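Angiopoietin-related protein 4 (PDB 6U1U) inactivates lipoprotein lipase and so regulates triglyceride clearance from blood; this chain is its fibrinogen-like C-terminal domain. Local coordinates at residues L29-M34 with G69-G74; V51-N54 with A59-A62. One frame throughout, in Å; residues are numbered along the deposited sequence.

Interaction 1. Residues L29-M34 with G69-G74; sequences LVNCKM and GEFWLG
Within the antiparallel sheet of the fibrinogen-like domain, strand 28-35 and the short strand 71-72 both pair with strand 38-46, at successive places along it, and their side chains meet through Asn31 and Phe71, with Val30 and Leu73 beside them. The CA atoms of Val30 and Leu73 are 7.7 Å apart, so side chains alone bridge the gap. Those of Asn31 and Phe71 come from opposite directions, amide and ring planes only 17° apart. Asn31 OD1 approaches the ring obliquely, 3.3 Å from Phe71 CZ, and Asn31 CG lies 3.7 Å from Phe71 CE2. The ring arrives there because Phe71 CG stands between its own backbone N and carbonyl carbon (chi1 66°). Val30 CG1 meets Leu73 CD1 at 4.2 Å, a light apolar touch between branched side chains.

Asparagine suits its place by being flat enough to bring its amide close to the ring with the two planes nearly parallel, and polar enough to use its other end: ND2 gives a hydrogen bond to Pro67 O, which fixes the amide's turn. A leucine here would probably leave that carbonyl without its amide donor and remove the amide that packs against Phe71. The chemistry is thus divided, the amide's oxygen resting against an aromatic ring while its nitrogen satisfies a main-chain carbonyl.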
loop_
_atom_site.group_PDB
_atom_site.type_symbol
_atom_site.label_atom_id
_atom_site.label_comp_id
_atom_site.label_asym_id
_atom_site.label_seq_id
_atom_site.Cartn_x
_atom_site.Cartn_y
_atom_site.Cartn_z
ATOM N N LEU A 29 -4.343 5.931 16.578
ATOM C CA LEU A 29 -5.135 4.708 16.588
ATOM C C LEU A 29 -4.876 3.944 15.297
ATOM O O LEU A 29 -5.031 4.507 14.220
ATOM C CB LEU A 29 -6.612 5.093 16.723
ATOM C CG LEU A 29 -7.637 4.051 17.191
ATOM C CD1 LEU A 29 -7.414 3.676 18.677
ATOM C CD2 LEU A 29 -9.045 4.593 16.952
ATOM N N VAL A 30 -4.521 2.649 15.398
ATOM C CA VAL A 30 -4.263 1.848 14.205
ATOM C C VAL A 30 -5.173 0.625 14.215
ATOM O O VAL A 30 -5.734 0.242 15.245
ATOM C CB VAL A 30 -2.795 1.373 14.087
ATOM C CG1 VAL A 30 -1.897 2.547 13.778
ATOM C CG2 VAL A 30 -2.310 0.603 15.369
ATOM N N ASN A 31 -5.310 0.013 13.036
ATOM C CA ASN A 31 -6.044 -1.241 12.893
ATOM C C ASN A 31 -5.036 -2.371 12.987
ATOM O O ASN A 31 -4.183 -2.487 12.111
ATOM C CB ASN A 31 -6.725 -1.318 11.525
ATOM C CG ASN A 31 -7.771 -0.242 11.330
ATOM O OD1 ASN A 31 -7.436 0.956 11.112
ATOM N ND2 ASN A 31 -9.039 -0.653 11.357
ATOM N N CYS A 32 -5.162 -3.236 13.994
ATOM C CA CYS A 32 -4.227 -4.349 14.169
ATOM C C CYS A 32 -4.909 -5.632 13.754
ATOM O O CYS A 32 -6.100 -5.819 14.001
ATOM C CB CYS A 32 -3.779 -4.540 15.624
ATOM S SG CYS A 32 -2.814 -3.175 16.290
ATOM N N LYS A 33 -4.143 -6.517 13.122
ATOM C CA LYS A 33 -4.614 -7.854 12.807
ATOM C C LYS A 33 -3.695 -8.797 13.559
ATOM O O LYS A 33 -2.478 -8.801 13.324
ATOM C CB LYS A 33 -4.591 -8.131 11.295
ATOM C CG LYS A 33 -5.144 -9.522 10.961
ATOM C CD LYS A 33 -5.054 -9.860 9.485
ATOM C CE LYS A 33 -5.676 -11.261 9.250
ATOM N NZ LYS A 33 -5.670 -11.674 7.825
ATOM N N MET A 34 -4.257 -9.577 14.496
ATOM C CA MET A 34 -3.459 -10.489 15.309
ATOM C C MET A 34 -3.573 -11.899 14.709
ATOM O O MET A 34 -4.675 -12.407 14.531
ATOM C CB MET A 34 -3.929 -10.486 16.762
ATOM C CG MET A 34 -3.866 -9.057 17.425
ATOM S SD MET A 34 -2.338 -8.166 17.095
ATOM C CE MET A 34 -2.403 -6.917 18.412
ATOM N N GLY A 69 -13.965 1.140 8.067
ATOM C CA GLY A 69 -14.338 0.773 6.709
ATOM C C GLY A 69 -13.119 0.798 5.786
ATOM O O GLY A 69 -12.086 0.225 6.147
ATOM N N GLU A 70 -13.194 1.466 4.626
ATOM C CA GLU A 70 -12.040 1.591 3.726
ATOM C C GLU A 70 -11.149 2.755 4.158
ATOM O O GLU A 70 -11.653 3.821 4.552
ATOM C CB GLU A 70 -12.489 1.859 2.291
ATOM C CG GLU A 70 -13.465 0.830 1.704
ATOM C CD GLU A 70 -13.723 1.139 0.246
ATOM O OE1 GLU A 70 -13.974 2.334 -0.061
ATOM O OE2 GLU A 70 -13.613 0.209 -0.602
ATOM N N PHE A 71 -9.824 2.582 4.042
ATOM C CA PHE A 71 -8.961 3.660 4.504
ATOM C C PHE A 71 -7.554 3.492 3.962
ATOM O O PHE A 71 -7.146 2.414 3.495
ATOM C CB PHE A 71 -8.919 3.723 6.046
ATOM C CG PHE A 71 -8.255 2.495 6.698
ATOM C CD1 PHE A 71 -6.873 2.407 6.808
ATOM C CD2 PHE A 71 -9.033 1.459 7.191
ATOM C CE1 PHE A 71 -6.259 1.302 7.374
ATOM C CE2 PHE A 71 -8.445 0.355 7.791
ATOM C CZ PHE A 71 -7.076 0.253 7.869
ATOM N N TRP A 72 -6.798 4.579 4.094
ATOM C CA TRP A 72 -5.359 4.628 3.879
ATOM C C TRP A 72 -4.758 5.169 5.175
ATOM O O TRP A 72 -5.142 6.260 5.596
ATOM C CB TRP A 72 -5.043 5.566 2.693
ATOM C CG TRP A 72 -3.581 5.799 2.470
ATOM C CD1 TRP A 72 -2.865 6.933 2.741
ATOM C CD2 TRP A 72 -2.662 4.866 1.891
ATOM N NE1 TRP A 72 -1.528 6.733 2.402
ATOM C CE2 TRP A 72 -1.397 5.484 1.857
ATOM C CE3 TRP A 72 -2.792 3.547 1.400
ATOM C CZ2 TRP A 72 -0.257 4.838 1.329
ATOM C CZ3 TRP A 72 -1.686 2.908 0.882
ATOM C CH2 TRP A 72 -0.421 3.553 0.852
ATOM N N LEU A 73 -3.874 4.398 5.837
ATOM C CA LEU A 73 -3.399 4.816 7.172
ATOM C C LEU A 73 -2.608 6.121 7.098
ATOM O O LEU A 73 -2.768 7.011 7.955
ATOM C CB LEU A 73 -2.544 3.719 7.797
ATOM C CG LEU A 73 -1.829 4.037 9.121
ATOM C CD1 LEU A 73 -2.901 4.437 10.176
ATOM C CD2 LEU A 73 -1.021 2.857 9.608
ATOM N N GLY A 74 -1.760 6.256 6.081
ATOM C CA GLY A 74 -0.967 7.512 5.945
ATOM C C GLY A 74 0.512 7.162 5.970
ATOM O O GLY A 74 1.004 6.467 6.846
#

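Interaction 2. Residues V51-N54 with A59-A62; sequences VDFN and AYKA
The rings of Phe53 and Tyr60 meet through the tyrosine hydroxyl, and their side chains cross at about a right angle. Tyr60 OH comes in at the edge of the Phe53 ring, near its plane, 3.6 Å from Phe53 CD2. Val51 O lies in plane at the edge of that same ring, and Phe53 O in turn sits at the edge of the Tyr60 ring. Arg46 makes a cation-pi contact with Phe53, whereas Phe64 meets both rings edge-to-face.

One hydrogen bond joins the segments: Tyr60 OH donates to Phe53 O at 2.5 Å, a short distance. It lies in the carbonyl plane on a lone pair, with a C=O...donor angle of 138°. Tyrosine suits this position because its long, rigid ring carries a hydroxyl from the helix to a loop whose nearest CA, that of Phe53, is 8.9 Å from its own. A buried loop carbonyl is thereby satisfied, while the phenylalanine supplies a ring that packs edge-to-face with Phe64 and takes the cation of Arg46.

The loop has its own internal brace, an Asx turn in which Asn54 N donates to Asp52 OD1 at 2.8 Å. The donor meets that oxygen from above the carboxylate plane, 43° out of it. Asn54 OD1 in turn accepts from Gly163 N.

The contact ties the loop that follows strand 38-46 to helix 57-62, the next helix in the chain. Trp72, from strand 71-72, packs edge-to-face with Tyr60, and Phe142 also meets the tyrosine ring.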
loop_
_atom_site.group_PDB
_atom_site.type_symbol
_atom_site.label_atom_id
_atom_site.label_comp_id
_atom_site.label_asym_id
_atom_site.label_seq_id
_atom_site.Cartn_x
_atom_site.Cartn_y
_atom_site.Cartn_z
ATOM N N VAL A 51 -15.128 5.044 -0.185
ATOM C CA VAL A 51 -14.170 6.104 0.148
ATOM C C VAL A 51 -13.397 6.523 -1.097
ATOM O O VAL A 51 -12.907 5.671 -1.846
ATOM C CB VAL A 51 -13.197 5.642 1.256
ATOM C CG1 VAL A 51 -12.076 6.664 1.445
ATOM C CG2 VAL A 51 -13.975 5.397 2.564
ATOM N N ASP A 52 -13.315 7.839 -1.333
ATOM C CA ASP A 52 -12.603 8.398 -2.481
ATOM C C ASP A 52 -11.105 8.300 -2.240
ATOM O O ASP A 52 -10.618 8.786 -1.218
ATOM C CB ASP A 52 -13.015 9.868 -2.646
ATOM C CG ASP A 52 -12.404 10.550 -3.871
ATOM O OD1 ASP A 52 -11.646 9.940 -4.640
ATOM O OD2 ASP A 52 -12.688 11.754 -4.058
ATOM N N PHE A 53 -10.376 7.630 -3.140
ATOM C CA PHE A 53 -8.927 7.509 -3.015
ATOM C C PHE A 53 -8.185 8.438 -3.956
ATOM O O PHE A 53 -6.944 8.481 -3.941
ATOM C CB PHE A 53 -8.486 6.033 -3.256
ATOM C CG PHE A 53 -8.478 5.204 -1.996
ATOM C CD1 PHE A 53 -9.673 4.888 -1.368
ATOM C CD2 PHE A 53 -7.284 4.706 -1.467
ATOM C CE1 PHE A 53 -9.695 4.121 -0.202
ATOM C CE2 PHE A 53 -7.288 3.898 -0.316
ATOM C CZ PHE A 53 -8.479 3.624 0.329
ATOM N N ASN A 54 -8.903 9.260 -4.730
ATOM C CA ASN A 54 -8.198 10.141 -5.650
ATOM C C ASN A 54 -7.889 11.450 -4.928
ATOM O O ASN A 54 -8.606 12.450 -5.042
ATOM C CB ASN A 54 -8.998 10.367 -6.920
ATOM C CG ASN A 54 -8.161 11.066 -7.961
ATOM O OD1 ASN A 54 -7.004 10.673 -8.197
ATOM N ND2 ASN A 54 -8.688 12.154 -8.528
ATOM N N ALA A 59 -2.817 14.290 1.627
ATOM C CA ALA A 59 -3.757 13.312 2.149
ATOM C C ALA A 59 -3.118 11.935 2.213
ATOM O O ALA A 59 -3.390 11.158 3.133
ATOM C CB ALA A 59 -5.004 13.244 1.279
ATOM N N TYR A 60 -2.294 11.592 1.212
ATOM C CA TYR A 60 -1.632 10.289 1.279
ATOM C C TYR A 60 -0.569 10.284 2.362
ATOM O O TYR A 60 -0.239 9.224 2.910
ATOM C CB TYR A 60 -1.019 9.922 -0.096
ATOM C CG TYR A 60 -2.052 9.185 -0.917
ATOM C CD1 TYR A 60 -2.243 7.797 -0.743
ATOM C CD2 TYR A 60 -2.876 9.857 -1.797
ATOM C CE1 TYR A 60 -3.231 7.108 -1.434
ATOM C CE2 TYR A 60 -3.864 9.154 -2.507
ATOM C CZ TYR A 60 -4.027 7.783 -2.318
ATOM O OH TYR A 60 -5.025 7.087 -3.012
ATOM N N LYS A 61 -0.021 11.457 2.668
ATOM C CA LYS A 61 0.960 11.569 3.750
ATOM C C LYS A 61 0.293 11.399 5.112
ATOM O O LYS A 61 0.807 10.679 5.990
ATOM C CB LYS A 61 1.650 12.936 3.687
ATOM C CG LYS A 61 2.642 13.102 4.822
ATOM C CD LYS A 61 3.294 14.516 4.839
ATOM C CE LYS A 61 4.224 14.690 6.048
ATOM N NZ LYS A 61 4.813 16.103 6.124
ATOM N N ALA A 62 -0.847 12.091 5.322
ATOM C CA ALA A 62 -1.494 12.112 6.633
ATOM C C ALA A 62 -2.422 10.928 6.870
ATOM O O ALA A 62 -2.659 10.557 8.029
ATOM C CB ALA A 62 -2.332 13.388 6.776
#

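Overall arrangement
Interactions 1 and 2 have centres 13 Å apart, each about 12 Å from the centre of the domain, and interaction 2 is nested along the chain inside the loop that interaction 1 closes. From strand 28-35 the chain runs through strand 38-46 into loop 51-54 and helix 57-62, then returns by strand 71-72. Residues 69-74 link the two contacts: Trp72 NE1 probably hydrogen-bonds to Tyr60 O, and Glu70 OE1 to Val51 N, each at 2.9 Å. Phe53 also packs against Phe71 O and Trp72. Segment 69-74 thus joins the sheet to the loop and helix beyond it within a single fibrinogen-like domain.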